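Cellulose hydrolase (Bacillus licheniformis, PDB 4YZT) hydrolyses internal beta-1,4-glucosidic bonds of cellulose as a tri-modular endoglucanase of glycoside hydrolase family 5. Local coordinates at residues P408-Q413 and V425-L430; F345-Q350 and Y431-L436; E279-W284 and I338-D343; T367-K372 and A412-T417. One frame throughout, in Å; residues are numbered along the deposited sequence.

Interaction 1. Residues P408-Q413 and V425-L430; sequences PGVKAQ and VMDIIL
G409 and L430 open the backbone bonding of this antiparallel hairpin in the mixed sheet of the X2-family (E-set) module: G409 N donates to L430 O at 2.8 Å, and L430 N returns a bond to G409 O. The pattern slips by one residue. K411 N reaches I428 O at 2.7 Å, while I428 N turns to A412 O, so that K411 and A412 face I428 in a classic beta bulge.

The polar side-chain link joins Q413 and D427, which run side by side in the same direction. Q413 NE2 meets D427 OD1 on its syn side at 2.9 Å, 28° out of the carboxylate plane, with amide and carboxylate turned 36° apart.

Apolar packing is lighter. K411, bent at chi2 and chi3, lays CG 3.7 Å from L430 CB while its NZ goes to Q407 O, and Q413 CB rests on V425 CG1.

With OD2 of D427 in a salt bridge to K280, both carboxylate oxygens have a donor, an arrangement that would probably favour the ionised acid.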
loop_
_atom_site.group_PDB
_atom_site.type_symbol
_atom_site.label_atom_id
_atom_site.label_comp_id
_atom_site.label_asym_id
_atom_site.label_seq_id
_atom_site.Cartn_x
_atom_site.Cartn_y
_atom_site.Cartn_z
ATOM N N PRO A 408 3.163 -27.030 -14.821
ATOM C CA PRO A 408 3.349 -25.569 -14.817
ATOM C C PRO A 408 3.476 -24.976 -13.407
ATOM O O PRO A 408 3.071 -25.604 -12.428
ATOM C CB PRO A 408 2.082 -25.047 -15.506
ATOM C CG PRO A 408 1.553 -26.218 -16.290
ATOM C CD PRO A 408 1.903 -27.428 -15.470
ATOM N N GLY A 409 4.027 -23.769 -13.319
ATOM C CA GLY A 409 4.187 -23.086 -12.047
ATOM C C GLY A 409 5.631 -22.709 -11.764
ATOM O O GLY A 409 6.507 -22.878 -12.608
ATOM N N VAL A 410 5.879 -22.175 -10.576
ATOM C CA VAL A 410 7.230 -21.802 -10.189
ATOM C C VAL A 410 8.076 -23.057 -10.033
ATOM O O VAL A 410 7.777 -23.896 -9.191
ATOM C CB VAL A 410 7.226 -20.995 -8.879
ATOM C CG1 VAL A 410 8.602 -20.448 -8.591
ATOM C CG2 VAL A 410 6.234 -19.859 -8.985
ATOM N N LYS A 411 9.117 -23.201 -10.851
ATOM C CA LYS A 411 9.927 -24.418 -10.820
ATOM C C LYS A 411 11.183 -24.231 -9.982
ATOM O O LYS A 411 11.730 -25.190 -9.440
ATOM C CB LYS A 411 10.317 -24.855 -12.233
ATOM C CG LYS A 411 9.151 -24.941 -13.200
ATOM C CD LYS A 411 8.059 -25.888 -12.720
ATOM C CE LYS A 411 8.458 -27.333 -12.893
ATOM N NZ LYS A 411 7.291 -28.216 -12.626
ATOM N N ALA A 412 11.637 -22.988 -9.877
ATOM C CA ALA A 412 12.840 -22.685 -9.111
ATOM C C ALA A 412 12.913 -21.184 -8.837
ATOM O O ALA A 412 12.239 -20.400 -9.493
ATOM C CB ALA A 412 14.081 -23.157 -9.857
ATOM N N GLN A 413 13.724 -20.803 -7.853
ATOM C CA GLN A 413 13.962 -19.400 -7.539
ATOM C C GLN A 413 15.451 -19.124 -7.477
ATOM O O GLN A 413 16.197 -19.860 -6.838
ATOM C CB GLN A 413 13.321 -19.013 -6.207
ATOM C CG GLN A 413 11.815 -19.001 -6.201
ATOM C CD GLN A 413 11.262 -18.647 -4.839
ATOM O OE1 GLN A 413 11.788 -19.088 -3.812
ATOM N NE2 GLN A 413 10.212 -17.834 -4.816
ATOM N N VAL A 425 14.958 -11.842 -5.617
ATOM C CA VAL A 425 14.565 -13.222 -5.911
ATOM C C VAL A 425 13.821 -13.340 -7.247
ATOM O O VAL A 425 12.765 -12.738 -7.427
ATOM C CB VAL A 425 13.660 -13.787 -4.811
ATOM C CG1 VAL A 425 13.211 -15.205 -5.168
ATOM C CG2 VAL A 425 14.356 -13.732 -3.455
ATOM N N MET A 426 14.364 -14.119 -8.178
ATOM C CA MET A 426 13.728 -14.315 -9.479
ATOM C C MET A 426 13.026 -15.672 -9.563
ATOM O O MET A 426 13.663 -16.712 -9.402
ATOM C CB MET A 426 14.770 -14.197 -10.596
ATOM C CG MET A 426 14.202 -14.223 -12.008
ATOM S SD MET A 426 15.492 -14.127 -13.267
ATOM C CE MET A 426 16.137 -15.783 -13.211
ATOM N N ASP A 427 11.718 -15.665 -9.817
ATOM C CA ASP A 427 10.987 -16.913 -10.005
ATOM C C ASP A 427 11.191 -17.413 -11.427
ATOM O O ASP A 427 11.095 -16.637 -12.382
ATOM C CB ASP A 427 9.492 -16.732 -9.735
ATOM C CG ASP A 427 9.155 -16.647 -8.258
ATOM O OD1 ASP A 427 10.068 -16.636 -7.408
ATOM O OD2 ASP A 427 7.950 -16.580 -7.946
ATOM N N ILE A 428 11.509 -18.698 -11.560
ATOM C CA ILE A 428 11.565 -19.333 -12.865
ATOM C C ILE A 428 10.255 -20.104 -13.039
ATOM O O ILE A 428 10.013 -21.075 -12.340
ATOM C CB ILE A 428 12.769 -20.274 -12.997
ATOM C CG1 ILE A 428 14.065 -19.534 -12.653
ATOM C CG2 ILE A 428 12.800 -20.895 -14.397
ATOM C CD1 ILE A 428 15.001 -19.324 -13.815
ATOM N N ILE A 429 9.417 -19.652 -13.962
ATOM C CA ILE A 429 8.052 -20.140 -14.067
ATOM C C ILE A 429 7.800 -20.870 -15.379
ATOM O O ILE A 429 7.945 -20.288 -16.456
ATOM C CB ILE A 429 7.041 -18.978 -13.962
ATOM C CG1 ILE A 429 7.306 -18.140 -12.707
ATOM C CG2 ILE A 429 5.612 -19.508 -13.997
ATOM C CD1 ILE A 429 6.471 -16.856 -12.640
ATOM N N LEU A 430 7.422 -22.141 -15.291
ATOM C CA LEU A 430 6.969 -22.871 -16.465
ATOM C C LEU A 430 5.488 -22.610 -16.717
ATOM O O LEU A 430 4.673 -22.757 -15.809
ATOM C CB LEU A 430 7.207 -24.374 -16.290
ATOM C CG LEU A 430 6.937 -25.294 -17.489
ATOM C CD1 LEU A 430 7.910 -24.997 -18.623
ATOM C CD2 LEU A 430 7.041 -26.765 -17.070
#

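Interaction 2. Residues F345-Q350 and Y431-L436. With EDO (1,2-ethanediol), chain C.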
loop_
_atom_site.group_PDB
_atom_site.type_symbol
_atom_site.label_atom_id
_atom_site.label_comp_id
_atom_site.label_asym_id
_atom_site.label_seq_id
_atom_site.Cartn_x
_atom_site.Cartn_y
_atom_site.Cartn_z
ATOM N N PHE A 345 9.267 -16.194 -17.304
ATOM C CA PHE A 345 8.294 -17.131 -17.865
ATOM C C PHE A 345 8.885 -17.931 -19.029
ATOM O O PHE A 345 9.355 -17.360 -20.012
ATOM C CB PHE A 345 7.040 -16.389 -18.350
ATOM C CG PHE A 345 6.198 -15.813 -17.246
ATOM C CD1 PHE A 345 5.172 -16.557 -16.674
ATOM C CD2 PHE A 345 6.421 -14.527 -16.783
ATOM C CE1 PHE A 345 4.380 -16.014 -15.656
ATOM C CE2 PHE A 345 5.639 -13.988 -15.768
ATOM C CZ PHE A 345 4.620 -14.727 -15.212
ATOM N N ILE A 346 8.868 -19.253 -18.911
ATOM C CA ILE A 346 9.342 -20.122 -19.981
ATOM C C ILE A 346 8.178 -21.008 -20.433
ATOM O O ILE A 346 7.550 -21.679 -19.615
ATOM C CB ILE A 346 10.555 -20.985 -19.514
ATOM C CG1 ILE A 346 11.774 -20.088 -19.283
ATOM C CG2 ILE A 346 10.890 -22.068 -20.536
ATOM C CD1 ILE A 346 12.867 -20.746 -18.504
ATOM N N LYS A 347 7.880 -21.002 -21.728
ATOM C CA LYS A 347 6.743 -21.769 -22.211
ATOM C C LYS A 347 7.120 -23.227 -22.401
ATOM O O LYS A 347 8.205 -23.540 -22.901
ATOM C CB LYS A 347 6.211 -21.195 -23.521
ATOM C CG LYS A 347 4.942 -21.865 -24.024
ATOM C CD LYS A 347 4.284 -21.026 -25.093
ATOM C CE LYS A 347 3.000 -21.664 -25.596
ATOM N NZ LYS A 347 2.373 -20.840 -26.658
ATOM N N LYS A 348 6.216 -24.112 -21.986
ATOM C CA LYS A 348 6.388 -25.541 -22.153
ATOM C C LYS A 348 6.699 -25.860 -23.606
ATOM O O LYS A 348 5.955 -25.473 -24.502
ATOM C CB LYS A 348 5.121 -26.279 -21.707
ATOM C CG LYS A 348 5.302 -27.749 -21.395
ATOM C CD LYS A 348 4.204 -28.209 -20.443
ATOM C CE LYS A 348 4.265 -29.701 -20.181
ATOM N NZ LYS A 348 3.157 -30.125 -19.276
ATOM N N GLY A 349 7.811 -26.546 -23.837
ATOM C CA GLY A 349 8.173 -26.968 -25.177
ATOM C C GLY A 349 9.091 -26.006 -25.920
ATOM O O GLY A 349 9.712 -26.394 -26.902
ATOM N N GLN A 350 9.181 -24.759 -25.471
ATOM C CA GLN A 350 9.946 -23.769 -26.221
ATOM C C GLN A 350 11.426 -24.150 -26.287
ATOM O O GLN A 350 11.917 -24.914 -25.451
ATOM C CB GLN A 350 9.786 -22.370 -25.615
ATOM C CG GLN A 350 10.690 -22.080 -24.427
ATOM C CD GLN A 350 10.746 -20.587 -24.067
ATOM O OE1 GLN A 350 9.749 -19.982 -23.658
ATOM N NE2 GLN A 350 11.927 -19.993 -24.211
ATOM N N TYR A 431 5.134 -22.227 -17.937
ATOM C CA TYR A 431 3.721 -22.005 -18.254
ATOM C C TYR A 431 3.338 -22.653 -19.563
ATOM O O TYR A 431 4.204 -23.077 -20.341
ATOM C CB TYR A 431 3.377 -20.511 -18.301
ATOM C CG TYR A 431 3.694 -19.821 -19.611
ATOM C CD1 TYR A 431 4.967 -19.327 -19.865
ATOM C CD2 TYR A 431 2.719 -19.648 -20.587
ATOM C CE1 TYR A 431 5.262 -18.690 -21.051
ATOM C CE2 TYR A 431 3.007 -19.015 -21.783
ATOM C CZ TYR A 431 4.279 -18.531 -22.003
ATOM O OH TYR A 431 4.567 -17.903 -23.188
ATOM N N ASP A 432 2.030 -22.751 -19.783
ATOM C CA ASP A 432 1.479 -23.268 -21.027
ATOM C C ASP A 432 0.219 -22.467 -21.323
ATOM O O ASP A 432 -0.224 -21.685 -20.472
ATOM C CB ASP A 432 1.180 -24.762 -20.916
ATOM C CG ASP A 432 1.311 -25.479 -22.243
ATOM O OD1 ASP A 432 1.389 -24.801 -23.292
ATOM O OD2 ASP A 432 1.344 -26.722 -22.235
ATOM N N ASP A 433 -0.346 -22.637 -22.516
ATOM C CA ASP A 433 -1.574 -21.928 -22.885
ATOM C C ASP A 433 -2.654 -22.174 -21.819
ATOM O O ASP A 433 -2.942 -23.317 -21.474
ATOM C CB ASP A 433 -2.105 -22.387 -24.253
ATOM C CG ASP A 433 -1.072 -22.285 -25.374
ATOM O OD1 ASP A 433 -0.387 -21.248 -25.500
ATOM O OD2 ASP A 433 -0.961 -23.258 -26.146
ATOM N N PRO A 434 -3.251 -21.097 -21.297
ATOM C CA PRO A 434 -4.360 -21.242 -20.348
ATOM C C PRO A 434 -5.562 -21.912 -21.003
ATOM O O PRO A 434 -5.784 -21.704 -22.191
ATOM C CB PRO A 434 -4.689 -19.800 -19.963
ATOM C CG PRO A 434 -4.222 -18.985 -21.131
ATOM C CD PRO A 434 -2.997 -19.690 -21.647
ATOM N N LYS A 435 -6.314 -22.704 -20.247
ATOM C CA LYS A 435 -7.486 -23.369 -20.796
ATOM C C LYS A 435 -8.720 -23.055 -19.953
ATOM O O LYS A 435 -8.707 -23.176 -18.730
ATOM C CB LYS A 435 -7.259 -24.885 -20.882
ATOM N N LEU A 436 -9.789 -22.642 -20.616
ATOM C CA LEU A 436 -11.051 -22.399 -19.927
ATOM C C LEU A 436 -12.043 -23.496 -20.264
ATOM O O LEU A 436 -12.173 -23.876 -21.423
ATOM C CB LEU A 436 -11.618 -21.026 -20.304
ATOM C CG LEU A 436 -11.159 -19.803 -19.503
ATOM C CD1 LEU A 436 -9.660 -19.639 -19.526
ATOM C CD2 LEU A 436 -11.834 -18.555 -20.056
HETATM C C1 EDO C . 10.386 -26.589 -21.100
HETATM O O1 EDO C . 9.306 -27.336 -21.676
HETATM C C2 EDO C . 11.062 -25.771 -22.195
HETATM O O2 EDO C . 11.488 -26.649 -23.247
HETATM O O HOH W 1 2.668 -17.745 -25.202
HETATM O O HOH W 2 3.028 -25.741 -25.387
HETATM O O HOH W 3 0.729 -28.468 -20.539
#
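Y431 holds its CG between the backbone N and the carbonyl carbon (chi1 83°), which swings the phenol ring back over strand 345-347, and K347 sends an extended chain across it, with CG anti to the backbone N (chi1 -175°). The lysine methylenes lie over one face of the ring: CG stands 4.3 Å from the ring centroid, displaced toward the rim in a CH-pi contact, and CB comes 3.6 Å from CZ of Y431. K347 NZ reaches D433 OD1 at 3.0 Å on the syn side, forming a salt bridge.

The backbones make a short parallel pairing underneath. Y431 N donates to I346 O, and K348 N meets Y431 O almost in line with the carbonyl, at 2.8 Å. F345 adds its CB against Y431 CD1. Within 345-350 a type II turn from K347 to Q350 reverses the chain, and K347 N is bonded to Q350 OE1.

D432 joins the turn through water: one molecule links its OD1 to K348 O, another links its OD2 to K348 NZ, which also bonds G406 O.

The contact lies where the chain leaves the X2-family module, F345 and Y431 both touching P523 of the following one. Its chemistry is that of a surface junction: two backbone bonds fix the pairing, a salt bridge holds the end of K347, and a backbone carbonyl and a water hold that of K348.

Interaction 3. Residues E279-W284 and I338-D343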
loop_
_atom_site.group_PDB
_atom_site.type_symbol
_atom_site.label_atom_id
_atom_site.label_comp_id
_atom_site.label_asym_id
_atom_site.label_seq_id
_atom_site.Cartn_x
_atom_site.Cartn_y
_atom_site.Cartn_z
ATOM N N GLU A 279 2.400 -6.760 -10.283
ATOM C CA GLU A 279 3.614 -7.044 -11.039
ATOM C C GLU A 279 4.818 -6.768 -10.142
ATOM O O GLU A 279 4.971 -5.663 -9.616
ATOM C CB GLU A 279 3.673 -6.224 -12.337
ATOM C CG GLU A 279 4.518 -6.869 -13.445
ATOM C CD GLU A 279 5.769 -6.060 -13.798
ATOM O OE1 GLU A 279 6.115 -5.137 -13.038
ATOM O OE2 GLU A 279 6.392 -6.341 -14.847
ATOM N N LYS A 280 5.637 -7.798 -9.943
ATOM C CA LYS A 280 6.771 -7.765 -9.026
ATOM C C LYS A 280 7.780 -6.667 -9.267
ATOM O O LYS A 280 8.116 -5.929 -8.357
ATOM C CB LYS A 280 7.528 -9.085 -9.083
ATOM C CG LYS A 280 7.398 -9.920 -7.851
ATOM C CD LYS A 280 8.086 -11.270 -8.050
ATOM C CE LYS A 280 7.436 -12.304 -7.191
ATOM N NZ LYS A 280 7.850 -13.674 -7.603
ATOM N N HIS A 281 8.311 -6.621 -10.484
ATOM C CA HIS A 281 9.373 -5.673 -10.796
ATOM C C HIS A 281 8.916 -4.242 -10.536
ATOM O O HIS A 281 9.606 -3.467 -9.890
ATOM C CB HIS A 281 9.830 -5.808 -12.244
ATOM C CG HIS A 281 10.788 -4.737 -12.652
ATOM N ND1 HIS A 281 12.142 -4.829 -12.419
ATOM C CD2 HIS A 281 10.582 -3.524 -13.220
ATOM C CE1 HIS A 281 12.735 -3.731 -12.856
ATOM N NE2 HIS A 281 11.809 -2.920 -13.339
ATOM N N SER A 282 7.745 -3.890 -11.044
ATOM C CA SER A 282 7.232 -2.541 -10.833
ATOM C C SER A 282 7.033 -2.273 -9.354
ATOM O O SER A 282 7.403 -1.214 -8.857
ATOM C CB SER A 282 5.926 -2.333 -11.583
ATOM O OG SER A 282 6.136 -2.381 -12.989
ATOM N N LYS A 283 6.441 -3.227 -8.650
ATOM C CA LYS A 283 6.170 -3.036 -7.228
ATOM C C LYS A 283 7.456 -2.804 -6.428
ATOM O O LYS A 283 7.514 -1.921 -5.568
ATOM C CB LYS A 283 5.414 -4.236 -6.665
ATOM C CG LYS A 283 4.918 -4.029 -5.240
ATOM C CD LYS A 283 4.769 -5.368 -4.517
ATOM C CE LYS A 283 3.656 -6.223 -5.076
ATOM N NZ LYS A 283 3.702 -7.605 -4.463
ATOM N N TRP A 284 8.489 -3.594 -6.723
ATOM C CA TRP A 284 9.760 -3.462 -6.013
ATOM C C TRP A 284 10.408 -2.117 -6.330
ATOM O O TRP A 284 10.837 -1.392 -5.428
ATOM C CB TRP A 284 10.702 -4.621 -6.369
ATOM C CG TRP A 284 10.192 -5.973 -5.910
ATOM C CD1 TRP A 284 9.090 -6.215 -5.143
ATOM C CD2 TRP A 284 10.769 -7.256 -6.201
ATOM N NE1 TRP A 284 8.947 -7.567 -4.933
ATOM C CE2 TRP A 284 9.958 -8.230 -5.579
ATOM C CE3 TRP A 284 11.893 -7.677 -6.925
ATOM C CZ2 TRP A 284 10.237 -9.603 -5.654
ATOM C CZ3 TRP A 284 12.166 -9.054 -7.007
ATOM C CH2 TRP A 284 11.340 -9.992 -6.379
ATOM N N ILE A 338 17.866 -3.675 -8.062
ATOM C CA ILE A 338 16.615 -4.163 -8.627
ATOM C C ILE A 338 16.903 -4.938 -9.921
ATOM O O ILE A 338 17.544 -4.404 -10.841
ATOM C CB ILE A 338 15.630 -2.998 -8.919
ATOM C CG1 ILE A 338 15.419 -2.125 -7.674
ATOM C CG2 ILE A 338 14.306 -3.543 -9.423
ATOM C CD1 ILE A 338 14.666 -2.818 -6.531
ATOM N N ILE A 339 16.470 -6.200 -9.979
ATOM C CA ILE A 339 16.636 -7.016 -11.184
ATOM C C ILE A 339 15.426 -6.947 -12.124
ATOM O O ILE A 339 14.292 -6.717 -11.684
ATOM C CB ILE A 339 16.895 -8.512 -10.842
ATOM C CG1 ILE A 339 15.654 -9.151 -10.213
ATOM C CG2 ILE A 339 18.123 -8.657 -9.948
ATOM C CD1 ILE A 339 15.771 -10.661 -10.020
ATOM N N LYS A 340 15.685 -7.141 -13.419
ATOM C CA LYS A 340 14.639 -7.231 -14.444
ATOM C C LYS A 340 15.035 -8.292 -15.468
ATOM O O LYS A 340 16.066 -8.160 -16.131
ATOM C CB LYS A 340 14.428 -5.879 -15.134
ATOM C CG LYS A 340 13.101 -5.734 -15.859
ATOM C CD LYS A 340 12.894 -4.314 -16.381
ATOM C CE LYS A 340 11.518 -4.162 -17.031
ATOM N NZ LYS A 340 11.367 -2.842 -17.702
ATOM N N PRO A 341 14.215 -9.345 -15.622
ATOM C CA PRO A 341 12.904 -9.529 -14.998
ATOM C C PRO A 341 12.987 -10.131 -13.606
ATOM O O PRO A 341 13.984 -10.769 -13.272
ATOM C CB PRO A 341 12.204 -10.502 -15.961
ATOM C CG PRO A 341 13.323 -11.362 -16.465
ATOM C CD PRO A 341 14.553 -10.461 -16.529
ATOM N N ALA A 342 11.938 -9.946 -12.818
ATOM C CA ALA A 342 11.829 -10.594 -11.519
ATOM C C ALA A 342 11.093 -11.921 -11.646
ATOM O O ALA A 342 11.271 -12.822 -10.830
ATOM C CB ALA A 342 11.119 -9.684 -10.526
ATOM N N ASP A 343 10.239 -12.017 -12.660
ATOM C CA ASP A 343 9.557 -13.264 -12.992
ATOM C C ASP A 343 9.963 -13.709 -14.385
ATOM O O ASP A 343 9.707 -13.008 -15.367
ATOM C CB ASP A 343 8.040 -13.094 -12.923
ATOM C CG ASP A 343 7.485 -13.289 -11.525
ATOM O OD1 ASP A 343 8.021 -14.120 -10.758
ATOM O OD2 ASP A 343 6.489 -12.612 -11.194
HETATM O O HOH W 4 5.484 -10.397 -11.699
HETATM O O HOH W 5 11.094 -1.114 -15.437
#
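H281 and K340 cross at about a right angle, the aliphatic chain of the lysine lying over one face of the imidazole. K340 CD stands 3.7 Å from the ring centroid and 22° off its normal, a CH-pi contact. The ring edge serves a different partner: ND1 donates to I339 O at 3.0 Å, the oxygen lying only 7° out of the ring plane. With CG placed anti to the backbone N (chi1 172°), the ring extends from the helix start, just after the N-cap residue E279, to the strand, and a water joins its NE2 to K340 NZ. An alanine at H281 is likely to leave I339 O without this donor and the K340 chain without the flat surface it lies on.

K280 and D343 also cross nearly perpendicularly. K280 NZ meets D343 OD1 on its syn side at 3.2 Å in a salt bridge. Between these two pairs A342 CB is wedged against K280 CB, at 3.9 Å, and against W284 CZ3, at 3.7 Å.

Through H281, K280 and A342, helix 280-296 of the catalytic TIM barrel is joined to the first strand of the X2-family module. Ion pairs, a buried methyl and a directed imidazole bond imply a specific interface, with K280 shared between D343 and D427 of the adjoining strand.

Interaction 4. Residues T367-K372 and A412-T417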
loop_
_atom_site.group_PDB
_atom_site.type_symbol
_atom_site.label_atom_id
_atom_site.label_comp_id
_atom_site.label_asym_id
_atom_site.label_seq_id
_atom_site.Cartn_x
_atom_site.Cartn_y
_atom_site.Cartn_z
ATOM N N THR A 367 27.094 -10.212 -5.190
ATOM C CA THR A 367 28.035 -11.112 -4.525
ATOM C C THR A 367 27.770 -12.598 -4.807
ATOM O O THR A 367 28.570 -13.456 -4.429
ATOM C CB THR A 367 28.032 -10.889 -3.001
ATOM O OG1 THR A 367 26.684 -10.891 -2.523
ATOM C CG2 THR A 367 28.688 -9.548 -2.645
ATOM N N GLY A 368 26.658 -12.906 -5.466
ATOM C CA GLY A 368 26.345 -14.291 -5.781
ATOM C C GLY A 368 24.919 -14.559 -6.225
ATOM O O GLY A 368 24.028 -13.733 -6.030
ATOM N N ILE A 369 24.715 -15.723 -6.837
ATOM C CA ILE A 369 23.384 -16.171 -7.232
ATOM C C ILE A 369 23.130 -17.587 -6.713
ATOM O O ILE A 369 23.890 -18.520 -7.005
ATOM C CB ILE A 369 23.195 -16.137 -8.764
ATOM C CG1 ILE A 369 23.531 -14.746 -9.315
ATOM C CG2 ILE A 369 21.774 -16.518 -9.128
ATOM C CD1 ILE A 369 23.557 -14.671 -10.833
ATOM N N TYR A 370 22.062 -17.743 -5.941
ATOM C CA TYR A 370 21.806 -18.995 -5.245
ATOM C C TYR A 370 20.468 -19.626 -5.593
ATOM O O TYR A 370 19.490 -18.945 -5.907
ATOM C CB TYR A 370 21.861 -18.786 -3.728
ATOM C CG TYR A 370 23.186 -18.279 -3.220
ATOM C CD1 TYR A 370 23.528 -16.936 -3.335
ATOM C CD2 TYR A 370 24.091 -19.136 -2.607
ATOM C CE1 TYR A 370 24.734 -16.462 -2.872
ATOM C CE2 TYR A 370 25.306 -18.672 -2.139
ATOM C CZ TYR A 370 25.620 -17.337 -2.274
ATOM O OH TYR A 370 26.829 -16.865 -1.805
ATOM N N GLN A 371 20.439 -20.947 -5.523
ATOM C CA GLN A 371 19.186 -21.664 -5.467
ATOM C C GLN A 371 19.127 -22.393 -4.131
ATOM O O GLN A 371 19.981 -23.238 -3.841
ATOM C CB GLN A 371 19.054 -22.624 -6.632
ATOM C CG GLN A 371 17.736 -23.346 -6.642
ATOM C CD GLN A 371 17.718 -24.451 -7.658
ATOM O OE1 GLN A 371 18.762 -25.018 -7.995
ATOM N NE2 GLN A 371 16.530 -24.782 -8.145
ATOM N N LYS A 372 18.118 -22.050 -3.330
ATOM C CA LYS A 372 18.064 -22.416 -1.914
ATOM C C LYS A 372 19.247 -21.771 -1.211
ATOM O O LYS A 372 19.284 -20.555 -1.033
ATOM C CB LYS A 372 18.071 -23.939 -1.714
ATOM N N ALA A 412 11.637 -22.988 -9.877
ATOM C CA ALA A 412 12.840 -22.685 -9.111
ATOM C C ALA A 412 12.913 -21.184 -8.837
ATOM O O ALA A 412 12.239 -20.400 -9.493
ATOM C CB ALA A 412 14.081 -23.157 -9.857
ATOM N N GLN A 413 13.724 -20.803 -7.853
ATOM C CA GLN A 413 13.962 -19.400 -7.539
ATOM C C GLN A 413 15.451 -19.124 -7.477
ATOM O O GLN A 413 16.197 -19.860 -6.838
ATOM C CB GLN A 413 13.321 -19.013 -6.207
ATOM C CG GLN A 413 11.815 -19.001 -6.201
ATOM C CD GLN A 413 11.262 -18.647 -4.839
ATOM O OE1 GLN A 413 11.788 -19.088 -3.812
ATOM N NE2 GLN A 413 10.212 -17.834 -4.816
ATOM N N LEU A 414 15.893 -18.061 -8.135
ATOM C CA LEU A 414 17.281 -17.647 -8.001
ATOM C C LEU A 414 17.363 -16.424 -7.090
ATOM O O LEU A 414 16.698 -15.415 -7.323
ATOM C CB LEU A 414 17.899 -17.358 -9.368
ATOM C CG LEU A 414 17.878 -18.532 -10.351
ATOM C CD1 LEU A 414 18.549 -18.144 -11.658
ATOM C CD2 LEU A 414 18.529 -19.778 -9.750
ATOM N N THR A 415 18.161 -16.541 -6.036
ATOM C CA THR A 415 18.381 -15.435 -5.114
ATOM C C THR A 415 19.681 -14.704 -5.451
ATOM O O THR A 415 20.769 -15.260 -5.318
ATOM C CB THR A 415 18.422 -15.923 -3.649
ATOM O OG1 THR A 415 17.161 -16.512 -3.307
ATOM C CG2 THR A 415 18.696 -14.766 -2.696
ATOM N N PHE A 416 19.556 -13.460 -5.910
ATOM C CA PHE A 416 20.706 -12.608 -6.168
ATOM C C PHE A 416 21.044 -11.863 -4.883
ATOM O O PHE A 416 20.220 -11.092 -4.390
ATOM C CB PHE A 416 20.429 -11.597 -7.293
ATOM C CG PHE A 416 20.141 -12.224 -8.646
ATOM C CD1 PHE A 416 18.972 -12.943 -8.868
ATOM C CD2 PHE A 416 21.019 -12.050 -9.706
ATOM C CE1 PHE A 416 18.708 -13.511 -10.110
ATOM C CE2 PHE A 416 20.754 -12.606 -10.953
ATOM C CZ PHE A 416 19.600 -13.339 -11.156
ATOM N N THR A 417 22.237 -12.100 -4.337
ATOM C CA THR A 417 22.643 -11.427 -3.110
ATOM C C THR A 417 23.558 -10.265 -3.438
ATOM O O THR A 417 24.286 -10.308 -4.431
ATOM C CB THR A 417 23.364 -12.386 -2.132
ATOM O OG1 THR A 417 24.583 -12.859 -2.721
ATOM C CG2 THR A 417 22.482 -13.571 -1.794
HETATM O O HOH W 6 26.249 -14.299 -0.421
HETATM O O HOH W 7 17.034 -19.058 -4.208
#
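I369 and F416 form the tightly packed side of this antiparallel strand pair in the X2-family module. Their side chains run side by side, and I369 CG2 sits over the centre of the phenyl face, 4.3 Å from its centroid and 6° off the normal. The isoleucine's other branch, with CG1 anti to the carbonyl carbon (chi1 -54°), brings CD1 to 3.5 Å from F416 CE2, while CG2 meets L414 CB. A glycine at I369 would probably open a gap over the F416 ring and deprive L414 of a neighbour.

The opposite face is wetter. T367 OG1 and T417 OG1 share a hydrogen bond of 2.9 Å, and Y370 turns a ring edge to T417, with CE1 3.6 Å from T417 OG1. One water connects Y370 OH with T417 OG1; another links Q413 O and T415 OG1. At G368 packing is locally close, since a CB there would clash with CE1 of Y370.

Y370 and T415 exchange two backbone bonds, Y370 N to T415 O and T415 N to Y370 O (2.7 Å). At the far end T417 N donates to G368 O, but T417 O is met by T367 N, one residue before G368.

Strand 409-418 has strand 424-431 along its other edge, where M426 touches L414 and F416. Helix 395-401 packs through L401 on Q371, A412 and L414, and strand 390-393 lies against I369 and L414.

In the fold
Three contacts belong largely to the mixed sheet of the X2-family module, and interaction 3 ties that sheet to the catalytic barrel. Across it, strand 366-371 pairs with 409-418 (interaction 4), then 424-431 (interaction 1), then 338-347, which serves interactions 2 and 3. Interactions 1 and 4 share A412 and Q413, with centres about 12 Å apart; those of interactions 2 and 4 are farthest, about 24 Å. Interaction 3 closes first along the chain, and interactions 4 and 1 nest within the loop closed by interaction 2. Strand 338-347 meets the barrel near its start and the exit to the C-terminal module near its end, so in sequence the sheet follows one, precedes the other and touches both.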